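Local atomic coordinates of Pbp related beta-lactamase (Pyrococcus abyssi, PDB entry 2QMI), a protein that acts as a self-compartmentalizing peptidase that assembles into octamers and is related to penicillin-binding proteins and serine beta-lactamases. Residues T100-S108 with E282-I290; L244-R254 with I313-A324. All coordinates share one frame; numbering follows the deposited sequence.

Followed from the N terminus, the chain enters segment 100-108 with the short helix 101-105, then segment 244-254 on helix 241-252, then the hairpin 282-290 and finally the hairpin 313-324. The two contacts therefore cross: contact 1 closes a loop of 173 residues, with far more helix than strand, and contact 2 begins inside that loop and closes a loop of 58 residues that ends beyond it. Both end on the same antiparallel sheet, contact 1 near its edge and contact 2 on two inner strands. Their centres lie about 19 Å apart, and they meet where Leu288 CD2 packs 3.8 Å from Tyr315 OH. Together they tie the helical region and helix 241-252 to that sheet.

Contact 1: residues T100-S108 with E282-I290; sequences TVHHLLTHS and EGYGYGLII
Tyr286 turns one face to Leu105, whose CD1 sits 3.6 Å from the ring centroid, almost on the normal, in a CH-pi contact; at the edge of the same ring lie His102 ND1 and Thr106 CG2. Tyr284 is sandwiched differently. One face has the backbone carbonyl O of Leu288 over its centre, the opposite face takes His107 CD2 near the rim, and Leu105 O stands at its edge, 3.4 Å from Tyr284 CE2. The His107 imidazole thus makes an offset edge-to-face pair with Tyr284, planes at 68°. Its NE2 gives a weak hydrogen bond to Tyr284 OH at 3.3 Å, while the main partner of that hydroxyl is His302 NE2.

The polar link at the other end joins His102 ND1 to Tyr286 OH at 2.8 Å. Here the two rings meet rim to rim, neither over the other's face, and either atom could supply the proton. With CG anti to the backbone N (chi1 171°), the His102 ring extends across to meet the tyrosine, and Tyr271 stacks on Tyr286 and meets His102 edge-to-face.

The helix has Thr100 at its N-cap, OG1 accepting from His103 N, and ends in a Schellman motif at His107, whose imidazole lies against Tyr284. Tyr284 also touches Lys62, which with His302 belongs to an apparent SxxK-type site, consistent with the contact bordering the probable active-site region. One short hydrogen bond, one weak one, and ring and CH-pi contacts thus join the segments, with Tyr284 OH held chiefly by His302.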
loop_
_atom_site.group_PDB
_atom_site.type_symbol
_atom_site.label_atom_id
_atom_site.label_comp_id
_atom_site.label_asym_id
_atom_site.label_seq_id
_atom_site.Cartn_x
_atom_site.Cartn_y
_atom_site.Cartn_z
ATOM N N THR A 100 -32.728 -16.321 43.833
ATOM C CA THR A 100 -33.756 -15.439 44.392
ATOM C C THR A 100 -33.631 -13.993 43.925
ATOM O O THR A 100 -32.618 -13.609 43.332
ATOM C CB THR A 100 -33.694 -15.423 45.921
ATOM O OG1 THR A 100 -32.475 -14.797 46.332
ATOM C CG2 THR A 100 -33.753 -16.841 46.479
ATOM N N VAL A 101 -34.658 -13.194 44.211
ATOM C CA VAL A 101 -34.668 -11.780 43.840
ATOM C C VAL A 101 -33.456 -11.088 44.468
ATOM O O VAL A 101 -32.904 -10.134 43.916
ATOM C CB VAL A 101 -35.949 -11.069 44.345
ATOM C CG1 VAL A 101 -35.926 -9.601 43.931
ATOM C CG2 VAL A 101 -37.186 -11.758 43.785
ATOM N N HIS A 102 -33.058 -11.585 45.635
ATOM C CA HIS A 102 -31.918 -11.058 46.364
ATOM C C HIS A 102 -30.641 -11.360 45.594
ATOM O O HIS A 102 -29.779 -10.493 45.454
ATOM C CB HIS A 102 -31.840 -11.701 47.751
ATOM C CG HIS A 102 -30.585 -11.378 48.498
ATOM N ND1 HIS A 102 -30.338 -10.132 49.033
ATOM C CD2 HIS A 102 -29.497 -12.133 48.781
ATOM C CE1 HIS A 102 -29.153 -10.136 49.616
ATOM N NE2 HIS A 102 -28.622 -11.338 49.477
ATOM N N HIS A 103 -30.519 -12.595 45.109
ATOM C CA HIS A 103 -29.342 -12.997 44.344
ATOM C C HIS A 103 -29.142 -12.087 43.126
ATOM O O HIS A 103 -28.029 -11.629 42.867
ATOM C CB HIS A 103 -29.462 -14.454 43.871
ATOM C CG HIS A 103 -29.457 -15.462 44.981
ATOM N ND1 HIS A 103 -28.585 -15.398 46.047
ATOM C CD2 HIS A 103 -30.202 -16.576 45.174
ATOM C CE1 HIS A 103 -28.794 -16.426 46.850
ATOM N NE2 HIS A 103 -29.770 -17.157 46.343
ATOM N N LEU A 104 -30.216 -11.830 42.384
ATOM C CA LEU A 104 -30.137 -10.977 41.198
ATOM C C LEU A 104 -29.709 -9.556 41.551
ATOM O O LEU A 104 -28.898 -8.953 40.857
ATOM C CB LEU A 104 -31.488 -10.927 40.472
ATOM C CG LEU A 104 -32.069 -12.211 39.872
ATOM C CD1 LEU A 104 -33.399 -11.889 39.189
ATOM C CD2 LEU A 104 -31.093 -12.814 38.879
ATOM N N LEU A 105 -30.269 -9.023 42.629
ATOM C CA LEU A 105 -29.940 -7.670 43.075
ATOM C C LEU A 105 -28.459 -7.540 43.418
ATOM O O LEU A 105 -27.853 -6.490 43.203
ATOM C CB LEU A 105 -30.764 -7.311 44.314
ATOM C CG LEU A 105 -32.263 -7.050 44.165
ATOM C CD1 LEU A 105 -32.918 -7.036 45.545
ATOM C CD2 LEU A 105 -32.481 -5.726 43.439
ATOM N N THR A 106 -27.887 -8.614 43.954
ATOM C CA THR A 106 -26.492 -8.627 44.364
ATOM C C THR A 106 -25.517 -9.239 43.356
ATOM O O THR A 106 -24.325 -9.352 43.640
ATOM C CB THR A 106 -26.336 -9.377 45.707
ATOM O OG1 THR A 106 -26.885 -10.693 45.583
ATOM C CG2 THR A 106 -27.061 -8.638 46.820
ATOM N N HIS A 107 -26.011 -9.622 42.181
ATOM C CA HIS A 107 -25.161 -10.236 41.168
ATOM C C HIS A 107 -24.482 -11.455 41.766
ATOM O O HIS A 107 -23.287 -11.662 41.559
ATOM C CB HIS A 107 -24.081 -9.264 40.691
ATOM C CG HIS A 107 -24.617 -8.023 40.055
ATOM N ND1 HIS A 107 -25.247 -8.023 38.830
ATOM C CD2 HIS A 107 -24.607 -6.735 40.472
ATOM C CE1 HIS A 107 -25.601 -6.789 38.519
ATOM N NE2 HIS A 107 -25.225 -5.988 39.501
ATOM N N SER A 108 -25.242 -12.250 42.516
ATOM C CA SER A 108 -24.709 -13.456 43.147
ATOM C C SER A 108 -25.413 -14.753 42.720
ATOM O O SER A 108 -25.259 -15.785 43.379
ATOM C CB SER A 108 -24.764 -13.324 44.680
ATOM O OG SER A 108 -26.091 -13.314 45.169
ATOM N N GLU A 282 -14.623 -2.541 49.270
ATOM C CA GLU A 282 -15.887 -2.140 48.663
ATOM C C GLU A 282 -16.701 -3.380 48.305
ATOM O O GLU A 282 -16.143 -4.414 47.946
ATOM C CB GLU A 282 -15.659 -1.280 47.409
ATOM C CG GLU A 282 -14.359 -1.515 46.690
ATOM C CD GLU A 282 -13.216 -0.676 47.250
ATOM O OE1 GLU A 282 -13.340 0.569 47.281
ATOM O OE2 GLU A 282 -12.190 -1.269 47.646
ATOM N N GLY A 283 -18.021 -3.269 48.419
ATOM C CA GLY A 283 -18.896 -4.383 48.110
ATOM C C GLY A 283 -20.096 -3.950 47.287
ATOM O O GLY A 283 -20.102 -2.860 46.709
ATOM N N TYR A 284 -21.114 -4.801 47.228
ATOM C CA TYR A 284 -22.309 -4.494 46.461
ATOM C C TYR A 284 -23.566 -4.629 47.313
ATOM O O TYR A 284 -23.728 -5.596 48.059
ATOM C CB TYR A 284 -22.421 -5.429 45.242
ATOM C CG TYR A 284 -23.142 -4.810 44.056
ATOM C CD1 TYR A 284 -22.477 -3.944 43.187
ATOM C CD2 TYR A 284 -24.497 -5.069 43.817
ATOM C CE1 TYR A 284 -23.140 -3.345 42.107
ATOM C CE2 TYR A 284 -25.173 -4.475 42.741
ATOM C CZ TYR A 284 -24.488 -3.614 41.893
ATOM O OH TYR A 284 -25.146 -3.007 40.844
ATOM N N GLY A 285 -24.442 -3.634 47.197
ATOM C CA GLY A 285 -25.703 -3.639 47.911
ATOM C C GLY A 285 -26.784 -3.904 46.877
ATOM O O GLY A 285 -26.686 -4.867 46.124
ATOM N N TYR A 286 -27.815 -3.067 46.825
ATOM C CA TYR A 286 -28.873 -3.255 45.832
ATOM C C TYR A 286 -28.770 -2.201 44.720
ATOM O O TYR A 286 -29.248 -1.073 44.874
ATOM C CB TYR A 286 -30.254 -3.191 46.495
ATOM C CG TYR A 286 -30.585 -4.379 47.378
ATOM C CD1 TYR A 286 -29.858 -5.568 47.290
ATOM C CD2 TYR A 286 -31.647 -4.326 48.279
ATOM C CE1 TYR A 286 -30.182 -6.668 48.077
ATOM C CE2 TYR A 286 -31.981 -5.419 49.069
ATOM C CZ TYR A 286 -31.246 -6.588 48.967
ATOM O OH TYR A 286 -31.574 -7.679 49.755
ATOM N N GLY A 287 -28.144 -2.580 43.603
ATOM C CA GLY A 287 -27.979 -1.657 42.489
ATOM C C GLY A 287 -27.165 -0.467 42.962
ATOM O O GLY A 287 -27.362 0.665 42.525
ATOM N N LEU A 288 -26.237 -0.738 43.871
ATOM C CA LEU A 288 -25.414 0.309 44.451
ATOM C C LEU A 288 -24.100 -0.271 44.955
ATOM O O LEU A 288 -24.089 -1.303 45.635
ATOM C CB LEU A 288 -26.176 0.940 45.616
ATOM C CG LEU A 288 -26.487 2.436 45.661
ATOM C CD1 LEU A 288 -26.889 2.973 44.298
ATOM C CD2 LEU A 288 -27.605 2.640 46.693
ATOM N N ILE A 289 -22.994 0.395 44.627
ATOM C CA ILE A 289 -21.683 -0.059 45.066
ATOM C C ILE A 289 -21.389 0.572 46.429
ATOM O O ILE A 289 -21.728 1.734 46.675
ATOM C CB ILE A 289 -20.596 0.332 44.046
ATOM C CG1 ILE A 289 -20.932 -0.287 42.685
ATOM C CG2 ILE A 289 -19.231 -0.146 44.524
ATOM C CD1 ILE A 289 -19.934 0.045 41.584
ATOM N N ILE A 290 -20.766 -0.194 47.321
ATOM C CA ILE A 290 -20.477 0.306 48.661
ATOM C C ILE A 290 -18.981 0.528 48.875
ATOM O O ILE A 290 -18.180 -0.361 48.608
ATOM C CB ILE A 290 -21.027 -0.686 49.719
ATOM C CG1 ILE A 290 -22.462 -1.079 49.347
ATOM C CG2 ILE A 290 -21.004 -0.063 51.112
ATOM C CD1 ILE A 290 -23.400 0.110 49.136
#

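Contact 2: residues L244-R254 with I313-A324; sequences LAKYLKMYIER and IGYIPEKKIGVA
Tyr251 and Tyr315 lie with their ring planes only 25° apart yet are slid so far past each other that the rings barely overlap. One face of Tyr315 instead takes Tyr251 CB, 3.6 Å from Tyr315 CZ. The Tyr315 side chain reaches this place with CG between its backbone N and carbonyl carbon, which lifts the ring off the strand and against the helix. Leu248 CD2, 3.6 Å from Tyr315 CD1, and Ile252 CG1 approach the ring obliquely.

Leu248 divides its two methyls over the two strands: CD2 goes to Tyr315, while CD1 packs near Val323 O. Leu248 CD1 also lies 4.1 Å from Ala324 CB. Ile252 lies over Gly322, where the lack of a side chain lets CD1 settle close to the backbone, and Ile252 CG2 reaches 3.7 Å to Lys320 CA. Leu244 CD1 meets Ile313 CG2 at the start of the segment, and Ile313 CD1 touches the edge of the Tyr247 ring.

Polar groups are settled beside this apolar seam. Tyr251 OH donates to Tyr247 OH at 2.6 Å, and Tyr247 OH in turn bonds to Ser63 OG. At the far end a Schellman motif closes the helix at Arg254, whose NH2 packs obliquely on Pro317 CB. Glu268 holds both Arg254 NH2, in a salt bridge, and Tyr315 OH.

Helix 244-252 runs at 31° to strand 313-316 and at 150° to strand 321-324, and so lies lengthwise over a hairpin whose turn carries a G1 beta bulge at Lys320 and Ile321. A helix laid on a central antiparallel sheet in this way is characteristic of the alpha/beta domain of serine beta-lactamases and penicillin-binding proteins.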
loop_
_atom_site.group_PDB
_atom_site.type_symbol
_atom_site.label_atom_id
_atom_site.label_comp_id
_atom_site.label_asym_id
_atom_site.label_seq_id
_atom_site.Cartn_x
_atom_site.Cartn_y
_atom_site.Cartn_z
ATOM N N LEU A 244 -30.857 14.082 38.550
ATOM C CA LEU A 244 -30.191 13.095 39.397
ATOM C C LEU A 244 -29.876 13.692 40.767
ATOM O O LEU A 244 -29.700 12.959 41.744
ATOM C CB LEU A 244 -28.910 12.593 38.729
ATOM C CG LEU A 244 -29.148 11.846 37.415
ATOM C CD1 LEU A 244 -27.809 11.493 36.760
ATOM C CD2 LEU A 244 -29.978 10.592 37.685
ATOM N N ALA A 245 -29.794 15.019 40.837
ATOM C CA ALA A 245 -29.534 15.685 42.120
ATOM C C ALA A 245 -30.769 15.486 43.004
ATOM O O ALA A 245 -30.658 15.131 44.172
ATOM C CB ALA A 245 -29.269 17.169 41.911
ATOM N N LYS A 246 -31.947 15.710 42.424
ATOM C CA LYS A 246 -33.202 15.530 43.143
ATOM C C LYS A 246 -33.271 14.080 43.598
ATOM O O LYS A 246 -33.751 13.779 44.688
ATOM C CB LYS A 246 -34.392 15.817 42.225
ATOM C CG LYS A 246 -34.497 17.253 41.749
ATOM C CD LYS A 246 -35.608 17.400 40.729
ATOM C CE LYS A 246 -35.742 18.837 40.277
ATOM N NZ LYS A 246 -36.738 18.962 39.183
ATOM N N TYR A 247 -32.787 13.191 42.735
ATOM C CA TYR A 247 -32.772 11.759 42.997
ATOM C C TYR A 247 -31.841 11.428 44.160
ATOM O O TYR A 247 -32.192 10.642 45.046
ATOM C CB TYR A 247 -32.333 11.009 41.736
ATOM C CG TYR A 247 -32.320 9.505 41.871
ATOM C CD1 TYR A 247 -33.481 8.802 42.193
ATOM C CD2 TYR A 247 -31.145 8.779 41.661
ATOM C CE1 TYR A 247 -33.473 7.413 42.302
ATOM C CE2 TYR A 247 -31.126 7.394 41.768
ATOM C CZ TYR A 247 -32.293 6.716 42.090
ATOM O OH TYR A 247 -32.272 5.348 42.203
ATOM N N LEU A 248 -30.652 12.022 44.149
ATOM C CA LEU A 248 -29.680 11.800 45.216
ATOM C C LEU A 248 -30.223 12.355 46.531
ATOM O O LEU A 248 -30.053 11.749 47.585
ATOM C CB LEU A 248 -28.351 12.476 44.862
ATOM C CG LEU A 248 -27.470 11.666 43.898
ATOM C CD1 LEU A 248 -26.373 12.530 43.288
ATOM C CD2 LEU A 248 -26.881 10.496 44.660
ATOM N N LYS A 249 -30.894 13.502 46.448
ATOM C CA LYS A 249 -31.479 14.173 47.613
ATOM C C LYS A 249 -32.322 13.202 48.449
ATOM O O LYS A 249 -32.266 13.204 49.678
ATOM C CB LYS A 249 -32.335 15.357 47.137
ATOM C CG LYS A 249 -32.989 16.194 48.227
ATOM C CD LYS A 249 -33.740 17.392 47.609
ATOM C CE LYS A 249 -34.409 18.278 48.673
ATOM N NZ LYS A 249 -33.432 18.784 49.707
ATOM N N MET A 250 -33.086 12.359 47.768
ATOM C CA MET A 250 -33.935 11.391 48.444
ATOM C C MET A 250 -33.119 10.454 49.337
ATOM O O MET A 250 -33.448 10.267 50.512
ATOM C CB MET A 250 -34.716 10.561 47.422
ATOM C CG MET A 250 -35.761 9.672 48.060
ATOM S SD MET A 250 -36.070 8.171 47.126
ATOM C CE MET A 250 -34.630 7.213 47.603
ATOM N N TYR A 251 -32.065 9.861 48.783
ATOM C CA TYR A 251 -31.232 8.944 49.557
ATOM C C TYR A 251 -30.547 9.663 50.717
ATOM O O TYR A 251 -30.585 9.199 51.857
ATOM C CB TYR A 251 -30.178 8.286 48.653
ATOM C CG TYR A 251 -30.746 7.338 47.608
ATOM C CD1 TYR A 251 -31.204 6.069 47.959
ATOM C CD2 TYR A 251 -30.831 7.720 46.270
ATOM C CE1 TYR A 251 -31.736 5.199 47.000
ATOM C CE2 TYR A 251 -31.362 6.861 45.303
ATOM C CZ TYR A 251 -31.813 5.606 45.673
ATOM O OH TYR A 251 -32.375 4.783 44.722
ATOM N N ILE A 252 -29.931 10.800 50.431
ATOM C CA ILE A 252 -29.231 11.558 51.467
ATOM C C ILE A 252 -30.122 11.881 52.670
ATOM O O ILE A 252 -29.825 11.481 53.800
ATOM C CB ILE A 252 -28.671 12.887 50.903
ATOM C CG1 ILE A 252 -27.590 12.600 49.863
ATOM C CG2 ILE A 252 -28.113 13.751 52.040
ATOM C CD1 ILE A 252 -27.231 13.811 49.021
ATOM N N GLU A 253 -31.208 12.607 52.419
ATOM C CA GLU A 253 -32.136 13.013 53.470
ATOM C C GLU A 253 -33.036 11.863 53.897
ATOM O O GLU A 253 -33.995 12.051 54.651
ATOM C CB GLU A 253 -32.989 14.183 52.978
ATOM C CG GLU A 253 -32.173 15.298 52.334
ATOM C CD GLU A 253 -33.038 16.447 51.841
ATOM O OE1 GLU A 253 -34.055 16.183 51.157
ATOM O OE2 GLU A 253 -32.701 17.616 52.133
ATOM N N ARG A 254 -32.710 10.670 53.409
ATOM C CA ARG A 254 -33.468 9.466 53.712
ATOM C C ARG A 254 -34.953 9.774 53.755
ATOM O O ARG A 254 -35.668 9.384 54.689
ATOM C CB ARG A 254 -32.993 8.869 55.033
ATOM C CG ARG A 254 -31.484 8.656 55.065
ATOM C CD ARG A 254 -31.097 7.637 56.113
ATOM N NE ARG A 254 -29.677 7.287 56.073
ATOM C CZ ARG A 254 -28.989 7.003 54.966
ATOM N NH1 ARG A 254 -29.573 7.039 53.769
ATOM N NH2 ARG A 254 -27.717 6.643 55.061
ATOM N N ILE A 313 -22.926 8.613 39.916
ATOM C CA ILE A 313 -23.617 9.339 40.966
ATOM C C ILE A 313 -23.070 8.740 42.248
ATOM O O ILE A 313 -22.745 7.555 42.292
ATOM C CB ILE A 313 -25.178 9.160 40.943
ATOM C CG1 ILE A 313 -25.553 7.710 41.256
ATOM C CG2 ILE A 313 -25.746 9.615 39.599
ATOM C CD1 ILE A 313 -27.036 7.512 41.499
ATOM N N GLY A 314 -22.939 9.567 43.274
ATOM C CA GLY A 314 -22.425 9.095 44.544
ATOM C C GLY A 314 -22.800 10.068 45.644
ATOM O O GLY A 314 -23.016 11.253 45.392
ATOM N N TYR A 315 -22.886 9.567 46.866
ATOM C CA TYR A 315 -23.235 10.404 48.001
ATOM C C TYR A 315 -22.695 9.814 49.299
ATOM O O TYR A 315 -22.429 8.618 49.397
ATOM C CB TYR A 315 -24.762 10.566 48.092
ATOM C CG TYR A 315 -25.529 9.271 48.319
ATOM C CD1 TYR A 315 -25.690 8.330 47.291
ATOM C CD2 TYR A 315 -26.071 8.975 49.567
ATOM C CE1 TYR A 315 -26.371 7.126 47.508
ATOM C CE2 TYR A 315 -26.749 7.780 49.796
ATOM C CZ TYR A 315 -26.895 6.858 48.765
ATOM O OH TYR A 315 -27.553 5.669 49.017
ATOM N N ILE A 316 -22.524 10.674 50.292
ATOM C CA ILE A 316 -22.030 10.252 51.590
ATOM C C ILE A 316 -23.036 10.769 52.610
ATOM O O ILE A 316 -22.939 11.904 53.070
ATOM C CB ILE A 316 -20.621 10.836 51.851
ATOM C CG1 ILE A 316 -19.665 10.333 50.763
ATOM C CG2 ILE A 316 -20.132 10.434 53.247
ATOM C CD1 ILE A 316 -18.238 10.830 50.883
ATOM N N PRO A 317 -24.033 9.932 52.957
ATOM C CA PRO A 317 -25.104 10.239 53.913
ATOM C C PRO A 317 -24.595 10.876 55.194
ATOM O O PRO A 317 -25.186 11.835 55.691
ATOM C CB PRO A 317 -25.739 8.877 54.166
ATOM C CG PRO A 317 -25.558 8.189 52.878
ATOM C CD PRO A 317 -24.128 8.526 52.529
ATOM N N GLU A 318 -23.504 10.333 55.727
ATOM C CA GLU A 318 -22.908 10.859 56.954
ATOM C C GLU A 318 -22.625 12.357 56.892
ATOM O O GLU A 318 -22.916 13.086 57.833
ATOM C CB GLU A 318 -21.601 10.127 57.266
ATOM C CG GLU A 318 -21.775 8.786 57.979
ATOM C CD GLU A 318 -22.166 8.953 59.433
ATOM O OE1 GLU A 318 -22.218 7.923 60.152
ATOM O OE2 GLU A 318 -22.421 10.107 59.859
ATOM N N LYS A 319 -22.040 12.806 55.786
ATOM C CA LYS A 319 -21.692 14.213 55.609
ATOM C C LYS A 319 -22.732 14.951 54.780
ATOM O O LYS A 319 -22.588 16.141 54.503
ATOM C CB LYS A 319 -20.323 14.327 54.929
ATOM C CG LYS A 319 -19.144 13.905 55.803
ATOM C CD LYS A 319 -18.927 14.893 56.958
ATOM C CE LYS A 319 -17.777 14.463 57.871
ATOM N NZ LYS A 319 -18.064 13.163 58.569
ATOM N N LYS A 320 -23.772 14.229 54.377
ATOM C CA LYS A 320 -24.852 14.786 53.571
ATOM C C LYS A 320 -24.402 15.460 52.279
ATOM O O LYS A 320 -24.897 16.522 51.911
ATOM C CB LYS A 320 -25.686 15.750 54.409
ATOM C CG LYS A 320 -26.633 15.024 55.354
ATOM C CD LYS A 320 -27.507 15.989 56.129
ATOM C CE LYS A 320 -26.667 16.846 57.079
ATOM N NZ LYS A 320 -27.530 17.774 57.860
ATOM N N ILE A 321 -23.474 14.821 51.582
ATOM C CA ILE A 321 -22.975 15.355 50.324
ATOM C C ILE A 321 -23.196 14.329 49.211
ATOM O O ILE A 321 -23.349 13.136 49.474
ATOM C CB ILE A 321 -21.466 15.713 50.439
ATOM C CG1 ILE A 321 -20.710 14.568 51.120
ATOM C CG2 ILE A 321 -21.300 17.029 51.225
ATOM C CD1 ILE A 321 -19.216 14.778 51.224
ATOM N N GLY A 322 -23.229 14.799 47.968
ATOM C CA GLY A 322 -23.440 13.897 46.849
ATOM C C GLY A 322 -23.045 14.562 45.550
ATOM O O GLY A 322 -23.069 15.785 45.451
ATOM N N VAL A 323 -22.676 13.761 44.553
ATOM C CA VAL A 323 -22.261 14.301 43.264
ATOM C C VAL A 323 -22.762 13.480 42.074
ATOM O O VAL A 323 -22.770 12.243 42.100
ATOM C CB VAL A 323 -20.719 14.384 43.167
ATOM C CG1 VAL A 323 -20.308 15.141 41.899
ATOM C CG2 VAL A 323 -20.153 15.061 44.406
ATOM N N ALA A 324 -23.179 14.188 41.031
ATOM C CA ALA A 324 -23.651 13.557 39.815
ATOM C C ALA A 324 -22.829 14.124 38.665
ATOM O O ALA A 324 -22.694 15.345 38.537
ATOM C CB ALA A 324 -25.127 13.852 39.603
#